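Local atomic coordinates of zinc phosphodiesterase ELAC protein 1 (Homo sapiens, PDB entry 3ZWF), a protein that removes 2',3'-cyclic phosphates from damaged tRNAs during their repair and shows some tRNA 3'-processing endonuclease activity, using two zinc ions. Residues V3-G7 with Q42-L48; V173-R177 with K262-E266; G243-C247 with I355-I359; H272-D278 with H289-A295. All coordinates share one frame; numbering follows the deposited sequence.

Contact 1: V3-G7 with Q42-L48; sequences VTFLG and QLMKSQL. With EDO (1,2-ethanediol), chain G; EDO (1,2-ethanediol), chain K.
Gln42 reaches Leu6 O through two torsions: its CG stands anti to its own carbonyl carbon (chi1 -65°), and a bend at chi2 (-66°) carries the amide back alongside the backbone of residue 6. From there Gln42 NE2 donates to Leu6 O over 2.8 Å. The N-H...O angle of 163° makes the bond nearly straight, and the acceptor lies close to the amide plane. The other end of the amide is held as well: Lys45 NZ donates in the carbonyl plane to a lone pair of Gln42 OE1, and an ethanediol, probably from the crystallisation liquor, donates a hydroxyl to the same oxygen. With both ends engaged, the rotation of the amide is fixed.

In fold terms, the end of strand 2-5 of the metallo-beta-lactamase domain and the corner at Leu6 pack against the last turn of helix 39-45 and the residues after it. A classic beta bulge places Leu6 and Gly7 opposite Ala21 of the adjacent strand.

Leu6 CG, also anti to its carbonyl carbon, sends the two methyls to the helix side. CD1 presses on Leu43 CD2 at 3.4 Å, tighter than usual van der Waals contact, while CD2 rests on Ser46 CB at 3.9 Å. Leu48 CD1 reaches Thr4 CG2 at 3.8 Å and is also near Leu6 CD2. Ser46, the first residue past the helix, donates OG to Leu43 O and accepts from Leu48 N at 3.0 Å, the latter an ST turn. Thr4 OG1, at the same end, shares a hydrogen bond of 2.6 Å with O2 of a second ethanediol of the same probable origin.

Contact 2: V173-R177 with K262-E266; sequences VKAFR and KLCFE
Phe176 and Leu263 mark the closest backbone approach, with CA atoms 8.0 Å apart, so extended strand 171-179 and the end of helix 259-263 are joined here through side chains. Leu263 points at the strand and spreads its two methyls over two residues of one strand face. CD1 lies 3.7 Å from Phe176 CD1 and 4.0 Å from Lys174 CB; CD2 meets Lys174 CD at 3.7 Å. The lysine chain, extended beyond CG, runs at about a right angle to the leucine, offering methylene groups while its ammonium end forms a long, weak ion pair with Glu160.

Phe176 takes a chi1 of 54°, with CG between its backbone N and carbonyl carbon, and its ring slides past Leu263 in the opposite direction. The far end of the ring meets Cys264: SG is 3.5 Å from Phe176 CZ and 4.4 Å from the ring centroid. That line lies 51° off the ring normal, an oblique sulfur-aromatic contact. Cys264 also touches Cys247 on strand 245-249, and Phe176 touches Leu249 of the same strand, which extends the apolar patch across the sheet. Packing of a short helix on one face of a beta-sheet in this way fits the layered alpha-beta/beta-alpha sandwich of the metallo-beta-lactamase fold.

Contact 3: G243-C247 with I355-I359; sequences GRKIC and ISIPI
The Arg244 guanidinium meets segment 355-359 in two ways, by its edge and over one face. At the edge, NH1 donates to Ile357 O at 2.8 Å with an N-H...O angle of 153°; the oxygen sits near the guanidinium plane, 12° out of it, and the donor approaches nearly along the C=O axis. Over the face, Ile359 CD1 lies 3.5 Å above the plane, offset toward the rim, and the two side chains cross at about a right angle. A bend at chi3 (-81°) turns the guanidinium into this position after the aliphatic part has passed obliquely by Ile357, where Arg244 CD is 3.7 Å from Ile357 CG2. Arg244 NH2 makes a salt bridge with Glu191, so the group is gripped from a second direction by the neighbouring strand.

Ile246, two residues along the same face, reaches Ile357 tip to tip: Ile246 CD1 and Ile357 CG1 are 3.7 Å apart. Ile357 is thus shared, its CG2 branch turned to the arginine and its CG1 branch to the isoleucine, while it also packs on Val3. This buried pair, together with the Arg244 NH1 to Ile357 O bond, joins the entry to strand 245-249 to the residues following strand 354-356, as in the facing beta-sheets at the core of the metallo-beta-lactamase sandwich.

Contact 4: H272-D278 with H289-A295; sequences HEATLDD and HSTPQMA. With PO4 (phosphate ion), chain F.
The His289 ring has Thr275 over one face and two hydrogen-bonding partners at its edge. Thr275 CB makes a CH-pi contact 4.1 Å from the ring centroid. At the edge, His289 ND1 donates to the syn lone pair of Glu273 OE2 at 2.7 Å and 169°, and NE2 donates at 2.6 Å to O4 of a phosphate, probably from the crystallisation liquor, that Arg181 also binds. The carboxylate and ring planes are 52° apart. This His-carboxylate pair lies at the active site of the metallo-beta-lactamase fold, where the end of strand 269-273 and the loop after it lie beside the zinc ligands Asp251 and His311. His272 ND1 donates in its ring plane to Glu273 O at 2.8 Å; Ala295 CB sits over that ring's face, 3.8 Å from the centroid, and Ser290 OG, itself bonded to Cys252 O, lies at the edge.

Glu273 OE1 gathers three donors. Ser290 N comes from well above the carboxylate plane at 3.0 Å, and Thr275 contributes both OG1 and N. OE2 also accepts from Cys252 N, so the carboxylate is fixed in rotation. Glu273 thus holds the His289 ring through ND1, though His289 is not among the zinc ligands; Thr275 OG1, bonded also to His311 ND1, links this network to one.

Asp278 CG is anti to the carbonyl carbon (chi1 -69°), which brings the carboxylate to the N-terminus of helix 292-301. Thr291, the N-cap residue, donates OG1 to the anti lone pair of Asp278 OD1 at 2.7 Å, and the syn lone pair takes Gln293 N at 2.8 Å.

Overall arrangement
Contacts 1 and 3 meet directly: strands 2-5 and 354-356 are sheet neighbours, with a hydrogen bond of 2.8 Å between Val3 N and Ile355 O. Contact 3 also touches contact 2, through a hydrogen bond of 2.7 Å from Lys245 NZ to Phe265 O. Contacts 2, 3 and 4 all reach the second sheet, in which strands 245-249 and 269-273 are adjacent; contact 4 is nested in the chain loop closed by contact 3. Contacts 1 and 2 lie on opposite sides of the chain's centre, their centres 25 Å apart. Contact 4 borders the metal site, the His289 side chain being about 4 Å from a zinc ion, whereas Leu6 of contact 1 is about 12 Å from the zinc ligand His65, side chain to side chain.

Contact 1: V3-G7 with Q42-L48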
loop_
_atom_site.group_PDB
_atom_site.type_symbol
_atom_site.label_atom_id
_atom_site.label_comp_id
_atom_site.label_asym_id
_atom_site.label_seq_id
_atom_site.Cartn_x
_atom_site.Cartn_y
_atom_site.Cartn_z
ATOM N N VAL A 3 22.503 4.359 -7.206
ATOM C CA VAL A 3 21.465 4.311 -6.213
ATOM C C VAL A 3 20.393 5.326 -6.595
ATOM O O VAL A 3 20.700 6.479 -6.834
ATOM C CB VAL A 3 22.106 4.644 -4.872
ATOM C CG1 VAL A 3 21.172 4.549 -3.753
ATOM C CG2 VAL A 3 23.284 3.666 -4.634
ATOM N N THR A 4 19.143 4.877 -6.657
ATOM C CA THR A 4 18.015 5.749 -6.939
ATOM C C THR A 4 17.058 5.791 -5.741
ATOM O O THR A 4 16.535 4.762 -5.317
ATOM C CB THR A 4 17.217 5.273 -8.176
ATOM O OG1 THR A 4 18.058 5.257 -9.328
ATOM C CG2 THR A 4 15.990 6.207 -8.438
ATOM N N PHE A 5 16.833 6.977 -5.204
ATOM C CA PHE A 5 15.868 7.172 -4.115
ATOM C C PHE A 5 14.464 7.273 -4.649
ATOM O O PHE A 5 14.152 8.165 -5.416
ATOM C CB PHE A 5 16.237 8.396 -3.289
ATOM C CG PHE A 5 17.517 8.209 -2.545
ATOM C CD1 PHE A 5 18.709 8.432 -3.189
ATOM C CD2 PHE A 5 17.545 7.686 -1.245
ATOM C CE1 PHE A 5 19.943 8.208 -2.548
ATOM C CE2 PHE A 5 18.810 7.448 -0.599
ATOM C CZ PHE A 5 19.964 7.714 -1.251
ATOM N N LEU A 6 13.578 6.398 -4.209
ATOM C CA LEU A 6 12.187 6.444 -4.608
ATOM C C LEU A 6 11.303 7.164 -3.577
ATOM O O LEU A 6 10.353 7.877 -3.931
ATOM C CB LEU A 6 11.639 5.057 -4.938
ATOM C CG LEU A 6 12.349 4.374 -6.115
ATOM C CD1 LEU A 6 12.011 2.918 -6.221
ATOM C CD2 LEU A 6 12.117 5.086 -7.457
ATOM N N GLY A 7 11.629 6.973 -2.312
ATOM C CA GLY A 7 10.940 7.622 -1.223
ATOM C C GLY A 7 11.880 7.915 -0.088
ATOM O O GLY A 7 12.647 7.013 0.404
ATOM N N GLN A 42 6.069 5.180 -7.647
ATOM C CA GLN A 42 7.338 5.919 -7.721
ATOM C C GLN A 42 8.240 5.288 -8.788
ATOM O O GLN A 42 8.898 5.992 -9.551
ATOM C CB GLN A 42 8.079 5.971 -6.364
ATOM C CG GLN A 42 7.307 6.757 -5.304
ATOM C CD GLN A 42 7.190 8.250 -5.639
ATOM O OE1 GLN A 42 6.288 8.674 -6.352
ATOM N NE2 GLN A 42 8.088 9.045 -5.078
ATOM N N LEU A 43 8.320 3.959 -8.788
ATOM C CA LEU A 43 9.058 3.237 -9.836
ATOM C C LEU A 43 8.599 3.608 -11.224
ATOM O O LEU A 43 9.416 3.911 -12.088
ATOM C CB LEU A 43 8.945 1.731 -9.681
ATOM C CG LEU A 43 9.823 1.153 -8.608
ATOM C CD1 LEU A 43 9.402 -0.291 -8.267
ATOM C CD2 LEU A 43 11.350 1.227 -9.053
ATOM N N MET A 44 7.274 3.669 -11.434
ATOM C CA MET A 44 6.758 4.058 -12.735
ATOM C C MET A 44 7.220 5.444 -13.160
ATOM O O MET A 44 7.565 5.636 -14.311
ATOM C CB MET A 44 5.221 3.942 -12.765
ATOM C CG MET A 44 4.777 2.545 -12.561
ATOM S SD MET A 44 2.969 2.602 -12.393
ATOM C CE MET A 44 2.461 2.929 -14.072
ATOM N N LYS A 45 7.240 6.397 -12.220
ATOM C CA LYS A 45 7.623 7.784 -12.477
ATOM C C LYS A 45 9.127 7.906 -12.721
ATOM O O LYS A 45 9.562 8.813 -13.394
ATOM C CB LYS A 45 7.261 8.694 -11.295
ATOM C CG LYS A 45 5.732 8.984 -11.158
ATOM C CD LYS A 45 5.262 9.471 -9.752
ATOM C CE LYS A 45 5.890 10.725 -9.192
ATOM N NZ LYS A 45 5.637 10.835 -7.669
ATOM N N SER A 46 9.888 6.966 -12.168
ATOM C CA SER A 46 11.345 6.957 -12.303
ATOM C C SER A 46 11.805 6.426 -13.663
ATOM O O SER A 46 11.018 5.926 -14.447
ATOM C CB SER A 46 11.966 6.129 -11.184
ATOM O OG SER A 46 11.926 4.746 -11.492
ATOM N N GLN A 47 13.109 6.505 -13.924
ATOM C CA GLN A 47 13.707 5.845 -15.111
ATOM C C GLN A 47 13.900 4.333 -14.969
ATOM O O GLN A 47 14.291 3.661 -15.919
ATOM C CB GLN A 47 15.041 6.502 -15.505
ATOM N N LEU A 48 13.610 3.796 -13.791
ATOM C CA LEU A 48 13.754 2.360 -13.518
ATOM C C LEU A 48 12.510 1.599 -13.949
ATOM O O LEU A 48 11.450 2.187 -14.142
ATOM C CB LEU A 48 13.926 2.136 -12.030
ATOM C CG LEU A 48 15.021 2.899 -11.326
ATOM C CD1 LEU A 48 14.683 2.915 -9.844
ATOM C CD2 LEU A 48 16.371 2.238 -11.593
HETATM C C1 EDO G . 15.567 6.987 -12.488
HETATM O O1 EDO G . 15.418 7.675 -11.242
HETATM C C2 EDO G . 16.986 6.516 -12.771
HETATM O O2 EDO G . 17.382 5.514 -11.853
HETATM C C1 EDO K . 4.350 7.451 -4.053
HETATM O O1 EDO K . 4.148 7.795 -2.694
HETATM C C2 EDO K . 3.684 8.291 -5.134
HETATM O O2 EDO K . 3.859 7.645 -6.387
#

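Contact 2: V173-R177 with K262-E266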
loop_
_atom_site.group_PDB
_atom_site.type_symbol
_atom_site.label_atom_id
_atom_site.label_comp_id
_atom_site.label_asym_id
_atom_site.label_seq_id
_atom_site.Cartn_x
_atom_site.Cartn_y
_atom_site.Cartn_z
ATOM N N VAL A 173 26.683 -10.060 0.362
ATOM C CA VAL A 173 25.669 -9.245 1.034
ATOM C C VAL A 173 25.323 -9.807 2.412
ATOM O O VAL A 173 25.074 -11.010 2.576
ATOM C CB VAL A 173 24.403 -9.058 0.170
ATOM C CG1 VAL A 173 23.378 -8.168 0.859
ATOM C CG2 VAL A 173 24.796 -8.490 -1.176
ATOM N N LYS A 174 25.374 -8.926 3.409
ATOM C CA LYS A 174 25.151 -9.286 4.808
ATOM C C LYS A 174 24.198 -8.306 5.432
ATOM O O LYS A 174 24.066 -7.189 4.938
ATOM C CB LYS A 174 26.470 -9.305 5.593
ATOM C CG LYS A 174 27.429 -10.359 5.118
ATOM C CD LYS A 174 28.746 -10.302 5.851
ATOM C CE LYS A 174 29.563 -11.498 5.459
ATOM N NZ LYS A 174 30.873 -11.352 6.097
ATOM N N ALA A 175 23.521 -8.742 6.494
ATOM C CA ALA A 175 22.710 -7.847 7.324
ATOM C C ALA A 175 23.342 -7.755 8.717
ATOM O O ALA A 175 24.094 -8.631 9.160
ATOM C CB ALA A 175 21.276 -8.316 7.420
ATOM N N PHE A 176 23.025 -6.671 9.397
ATOM C CA PHE A 176 23.439 -6.473 10.778
ATOM C C PHE A 176 22.320 -5.792 11.570
ATOM O O PHE A 176 21.405 -5.198 11.001
ATOM C CB PHE A 176 24.759 -5.687 10.882
ATOM C CG PHE A 176 24.771 -4.355 10.141
ATOM C CD1 PHE A 176 25.013 -4.285 8.785
ATOM C CD2 PHE A 176 24.512 -3.173 10.821
ATOM C CE1 PHE A 176 24.994 -3.087 8.131
ATOM C CE2 PHE A 176 24.528 -1.931 10.176
ATOM C CZ PHE A 176 24.772 -1.887 8.814
ATOM N N ARG A 177 22.426 -5.890 12.886
ATOM C CA ARG A 177 21.355 -5.500 13.785
ATOM C C ARG A 177 21.450 -4.025 14.152
ATOM O O ARG A 177 22.548 -3.512 14.499
ATOM C CB ARG A 177 21.381 -6.319 15.063
ATOM C CG ARG A 177 21.182 -7.824 14.837
ATOM C CD ARG A 177 21.386 -8.586 16.134
ATOM N NE ARG A 177 22.763 -8.462 16.570
ATOM C CZ ARG A 177 23.196 -8.646 17.808
ATOM N NH1 ARG A 177 22.362 -8.987 18.783
ATOM N NH2 ARG A 177 24.488 -8.491 18.075
ATOM N N LYS A 262 31.833 -2.752 11.825
ATOM C CA LYS A 262 32.815 -3.534 11.083
ATOM C C LYS A 262 32.377 -3.676 9.630
ATOM O O LYS A 262 33.177 -3.525 8.724
ATOM C CB LYS A 262 33.027 -4.918 11.728
ATOM N N LEU A 263 31.089 -3.949 9.417
ATOM C CA LEU A 263 30.574 -4.155 8.061
ATOM C C LEU A 263 30.523 -2.892 7.219
ATOM O O LEU A 263 30.639 -2.960 6.006
ATOM C CB LEU A 263 29.183 -4.763 8.107
ATOM C CG LEU A 263 29.184 -6.293 8.256
ATOM C CD1 LEU A 263 27.764 -6.803 8.418
ATOM C CD2 LEU A 263 29.917 -6.986 7.102
ATOM N N CYS A 264 30.381 -1.757 7.880
ATOM C CA CYS A 264 30.243 -0.457 7.190
ATOM C C CYS A 264 31.559 0.243 6.963
ATOM O O CYS A 264 31.573 1.339 6.390
ATOM C CB CYS A 264 29.318 0.471 7.966
ATOM S SG CYS A 264 27.592 -0.056 7.985
ATOM N N PHE A 265 32.655 -0.370 7.424
ATOM C CA PHE A 265 33.962 0.264 7.364
ATOM C C PHE A 265 34.311 0.685 5.941
ATOM O O PHE A 265 34.256 -0.117 5.019
ATOM C CB PHE A 265 35.044 -0.683 7.903
ATOM C CG PHE A 265 36.427 -0.080 7.924
ATOM C CD1 PHE A 265 36.667 1.112 8.577
ATOM C CD2 PHE A 265 37.478 -0.710 7.289
ATOM C CE1 PHE A 265 37.954 1.667 8.596
ATOM C CE2 PHE A 265 38.750 -0.173 7.302
ATOM C CZ PHE A 265 38.989 1.027 7.951
ATOM N N GLU A 266 34.678 1.945 5.796
ATOM C CA GLU A 266 35.058 2.557 4.506
ATOM C C GLU A 266 34.004 2.380 3.404
ATOM O O GLU A 266 34.325 2.310 2.210
ATOM C CB GLU A 266 36.447 2.084 4.049
ATOM C CG GLU A 266 37.540 2.593 4.978
ATOM C CD GLU A 266 38.945 2.297 4.464
ATOM O OE1 GLU A 266 39.136 1.284 3.755
ATOM O OE2 GLU A 266 39.841 3.097 4.788
#

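Contact 3: G243-C247 with I355-I359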
loop_
_atom_site.group_PDB
_atom_site.type_symbol
_atom_site.label_atom_id
_atom_site.label_comp_id
_atom_site.label_asym_id
_atom_site.label_seq_id
_atom_site.Cartn_x
_atom_site.Cartn_y
_atom_site.Cartn_z
ATOM N N GLY A 243 35.904 -4.238 -3.943
ATOM C CA GLY A 243 35.360 -3.277 -4.879
ATOM C C GLY A 243 34.554 -2.260 -4.091
ATOM O O GLY A 243 34.922 -1.874 -2.969
ATOM N N ARG A 244 33.429 -1.860 -4.657
ATOM C CA ARG A 244 32.598 -0.863 -4.023
ATOM C C ARG A 244 31.822 -1.480 -2.858
ATOM O O ARG A 244 31.501 -2.665 -2.870
ATOM C CB ARG A 244 31.668 -0.215 -5.048
ATOM C CG ARG A 244 32.423 0.639 -6.075
ATOM C CD ARG A 244 31.548 1.012 -7.275
ATOM N NE ARG A 244 31.492 -0.091 -8.235
ATOM C CZ ARG A 244 31.188 0.015 -9.529
ATOM N NH1 ARG A 244 30.909 1.186 -10.077
ATOM N NH2 ARG A 244 31.161 -1.075 -10.281
ATOM N N LYS A 245 31.540 -0.651 -1.853
ATOM C CA LYS A 245 30.761 -1.044 -0.673
ATOM C C LYS A 245 29.657 -0.013 -0.449
ATOM O O LYS A 245 29.914 1.175 -0.283
ATOM C CB LYS A 245 31.638 -1.154 0.581
ATOM C CG LYS A 245 30.840 -1.380 1.863
ATOM C CD LYS A 245 31.713 -1.387 3.124
ATOM C CE LYS A 245 32.554 -2.620 3.273
ATOM N NZ LYS A 245 33.290 -2.631 4.594
ATOM N N ILE A 246 28.423 -0.515 -0.456
ATOM C CA ILE A 246 27.232 0.281 -0.204
ATOM C C ILE A 246 26.516 -0.279 1.028
ATOM O O ILE A 246 26.243 -1.464 1.085
ATOM C CB ILE A 246 26.225 0.164 -1.340
ATOM C CG1 ILE A 246 26.897 0.472 -2.679
ATOM C CG2 ILE A 246 25.077 1.134 -1.097
ATOM C CD1 ILE A 246 27.342 1.853 -2.834
ATOM N N CYS A 247 26.283 0.586 2.011
ATOM C CA CYS A 247 25.588 0.211 3.242
ATOM C C CYS A 247 24.318 1.056 3.388
ATOM O O CYS A 247 24.351 2.265 3.269
ATOM C CB CYS A 247 26.467 0.435 4.446
ATOM S SG CYS A 247 27.902 -0.667 4.395
ATOM N N ILE A 355 22.371 8.698 -7.456
ATOM C CA ILE A 355 23.791 8.851 -7.118
ATOM C C ILE A 355 24.557 7.698 -7.754
ATOM O O ILE A 355 24.246 6.560 -7.540
ATOM C CB ILE A 355 24.050 8.834 -5.604
ATOM C CG1 ILE A 355 23.323 9.995 -4.931
ATOM C CG2 ILE A 355 25.549 8.965 -5.331
ATOM C CD1 ILE A 355 23.289 9.925 -3.431
ATOM N N SER A 356 25.595 8.040 -8.513
ATOM C CA SER A 356 26.392 7.075 -9.250
ATOM C C SER A 356 27.597 6.774 -8.364
ATOM O O SER A 356 28.126 7.692 -7.745
ATOM C CB SER A 356 26.856 7.724 -10.577
ATOM O OG SER A 356 27.220 6.773 -11.551
ATOM N N ILE A 357 28.036 5.512 -8.286
ATOM C CA ILE A 357 29.215 5.181 -7.465
ATOM C C ILE A 357 30.323 4.731 -8.414
ATOM O O ILE A 357 30.250 3.655 -8.999
ATOM C CB ILE A 357 28.949 4.092 -6.386
ATOM C CG1 ILE A 357 27.770 4.466 -5.473
ATOM C CG2 ILE A 357 30.159 3.915 -5.506
ATOM C CD1 ILE A 357 26.464 4.521 -6.147
ATOM N N PRO A 358 31.346 5.577 -8.596
ATOM C CA PRO A 358 32.420 5.195 -9.500
ATOM C C PRO A 358 33.297 4.111 -8.892
ATOM O O PRO A 358 33.344 3.940 -7.669
ATOM C CB PRO A 358 33.212 6.496 -9.682
ATOM C CG PRO A 358 32.992 7.252 -8.417
ATOM C CD PRO A 358 31.627 6.852 -7.907
ATOM N N ILE A 359 33.992 3.404 -9.770
ATOM C CA ILE A 359 34.940 2.371 -9.370
ATOM C C ILE A 359 36.271 3.011 -8.963
ATOM O O ILE A 359 36.330 3.896 -8.108
ATOM C CB ILE A 359 35.216 1.401 -10.517
ATOM C CG1 ILE A 359 35.898 0.139 -9.966
ATOM C CG2 ILE A 359 36.054 2.087 -11.606
ATOM C CD1 ILE A 359 34.952 -0.843 -9.290
#

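Contact 4: H272-D278 with H289-A295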
loop_
_atom_site.group_PDB
_atom_site.type_symbol
_atom_site.label_atom_id
_atom_site.label_comp_id
_atom_site.label_asym_id
_atom_site.label_seq_id
_atom_site.Cartn_x
_atom_site.Cartn_y
_atom_site.Cartn_z
ATOM N N HIS A 272 21.648 6.538 5.677
ATOM C CA HIS A 272 21.253 6.559 7.078
ATOM C C HIS A 272 20.028 7.484 7.243
ATOM O O HIS A 272 19.930 8.522 6.610
ATOM C CB HIS A 272 22.425 7.077 7.937
ATOM C CG HIS A 272 22.338 6.729 9.388
ATOM N ND1 HIS A 272 21.378 7.257 10.232
ATOM C CD2 HIS A 272 23.143 5.953 10.165
ATOM C CE1 HIS A 272 21.563 6.756 11.449
ATOM N NE2 HIS A 272 22.624 5.973 11.437
ATOM N N GLU A 273 19.135 7.099 8.146
ATOM C CA GLU A 273 18.044 8.031 8.481
ATOM C C GLU A 273 18.477 9.261 9.293
ATOM O O GLU A 273 19.463 9.277 10.021
ATOM C CB GLU A 273 16.941 7.332 9.257
ATOM C CG GLU A 273 17.333 6.892 10.655
ATOM C CD GLU A 273 16.179 7.142 11.607
ATOM O OE1 GLU A 273 15.892 8.332 11.893
ATOM O OE2 GLU A 273 15.513 6.169 11.992
ATOM N N ALA A 274 17.737 10.330 9.109
ATOM C CA ALA A 274 17.810 11.490 10.001
ATOM C C ALA A 274 16.412 12.080 10.121
ATOM O O ALA A 274 16.110 13.099 9.510
ATOM C CB ALA A 274 18.787 12.543 9.496
ATOM N N THR A 275 15.586 11.378 10.887
ATOM C CA THR A 275 14.152 11.694 10.956
ATOM C C THR A 275 13.872 13.113 11.454
ATOM O O THR A 275 13.046 13.848 10.876
ATOM C CB THR A 275 13.346 10.645 11.774
ATOM O OG1 THR A 275 13.535 9.343 11.200
ATOM C CG2 THR A 275 11.869 11.030 11.778
ATOM N N LEU A 276 14.593 13.523 12.501
ATOM C CA LEU A 276 14.369 14.813 13.114
ATOM C C LEU A 276 15.693 15.562 13.190
ATOM O O LEU A 276 16.763 14.967 13.091
ATOM C CB LEU A 276 13.830 14.661 14.533
ATOM C CG LEU A 276 12.464 14.024 14.674
ATOM C CD1 LEU A 276 12.067 13.947 16.141
ATOM C CD2 LEU A 276 11.498 14.897 13.881
ATOM N N ASP A 277 15.589 16.861 13.382
ATOM C CA ASP A 277 16.772 17.700 13.517
ATOM C C ASP A 277 17.388 17.507 14.902
ATOM O O ASP A 277 16.768 16.947 15.820
ATOM C CB ASP A 277 16.451 19.169 13.286
ATOM C CG ASP A 277 15.389 19.669 14.219
ATOM O OD1 ASP A 277 14.208 19.343 13.994
ATOM O OD2 ASP A 277 15.741 20.324 15.214
ATOM N N ASP A 278 18.616 17.948 15.054
ATOM C CA ASP A 278 19.387 17.667 16.288
ATOM C C ASP A 278 18.761 18.237 17.551
ATOM O O ASP A 278 18.916 17.675 18.619
ATOM C CB ASP A 278 20.819 18.220 16.186
ATOM C CG ASP A 278 21.666 17.482 15.178
ATOM O OD1 ASP A 278 21.475 16.293 14.968
ATOM O OD2 ASP A 278 22.566 18.110 14.591
ATOM N N HIS A 289 14.751 6.683 16.496
ATOM C CA HIS A 289 15.232 7.414 15.342
ATOM C C HIS A 289 16.570 8.125 15.644
ATOM O O HIS A 289 17.018 8.169 16.787
ATOM C CB HIS A 289 14.176 8.412 14.837
ATOM C CG HIS A 289 13.008 7.750 14.161
ATOM N ND1 HIS A 289 13.166 6.805 13.174
ATOM C CD2 HIS A 289 11.667 7.909 14.315
ATOM C CE1 HIS A 289 11.976 6.390 12.764
ATOM N NE2 HIS A 289 11.044 7.026 13.459
ATOM N N SER A 290 17.117 8.686 14.578
ATOM C CA SER A 290 18.385 9.448 14.603
ATOM C C SER A 290 18.199 10.875 14.105
ATOM O O SER A 290 17.237 11.231 13.393
ATOM C CB SER A 290 19.402 8.747 13.722
ATOM O OG SER A 290 19.776 7.509 14.273
ATOM N N THR A 291 19.158 11.696 14.478
ATOM C CA THR A 291 19.238 13.062 13.986
ATOM C C THR A 291 20.523 13.194 13.130
ATOM O O THR A 291 21.326 12.253 13.060
ATOM C CB THR A 291 19.280 14.054 15.146
ATOM O OG1 THR A 291 20.519 13.913 15.836
ATOM C CG2 THR A 291 18.096 13.842 16.103
ATOM N N PRO A 292 20.710 14.341 12.445
ATOM C CA PRO A 292 21.884 14.378 11.580
ATOM C C PRO A 292 23.227 14.219 12.310
ATOM O O PRO A 292 24.128 13.590 11.773
ATOM C CB PRO A 292 21.796 15.760 10.951
ATOM C CG PRO A 292 20.310 16.015 10.859
ATOM C CD PRO A 292 19.781 15.458 12.145
ATOM N N GLN A 293 23.325 14.758 13.517
ATOM C CA GLN A 293 24.582 14.601 14.277
ATOM C C GLN A 293 24.840 13.136 14.632
ATOM O O GLN A 293 25.970 12.680 14.646
ATOM C CB GLN A 293 24.592 15.472 15.518
ATOM C CG GLN A 293 25.977 15.481 16.238
ATOM C CD GLN A 293 27.203 15.818 15.361
ATOM O OE1 GLN A 293 28.125 14.964 15.191
ATOM N NE2 GLN A 293 27.255 17.051 14.856
ATOM N N MET A 294 23.778 12.376 14.883
ATOM C CA MET A 294 23.956 10.954 15.248
ATOM C C MET A 294 24.428 10.166 14.033
ATOM O O MET A 294 25.358 9.321 14.126
ATOM C CB MET A 294 22.652 10.343 15.792
ATOM C CG MET A 294 22.199 10.967 17.095
ATOM S SD MET A 294 20.492 10.551 17.509
ATOM C CE MET A 294 20.570 8.733 17.522
ATOM N N ALA A 295 23.842 10.488 12.884
ATOM C CA ALA A 295 24.206 9.834 11.631
ATOM C C ALA A 295 25.662 10.178 11.249
ATOM O O ALA A 295 26.431 9.304 10.844
ATOM C CB ALA A 295 23.256 10.224 10.510
HETATM P P PO4 F . 8.706 5.409 11.826
HETATM O O1 PO4 F . 9.536 4.327 12.563
HETATM O O2 PO4 F . 7.247 4.730 11.662
HETATM O O3 PO4 F . 9.174 5.607 10.440
HETATM O O4 PO4 F . 8.591 6.567 12.755
#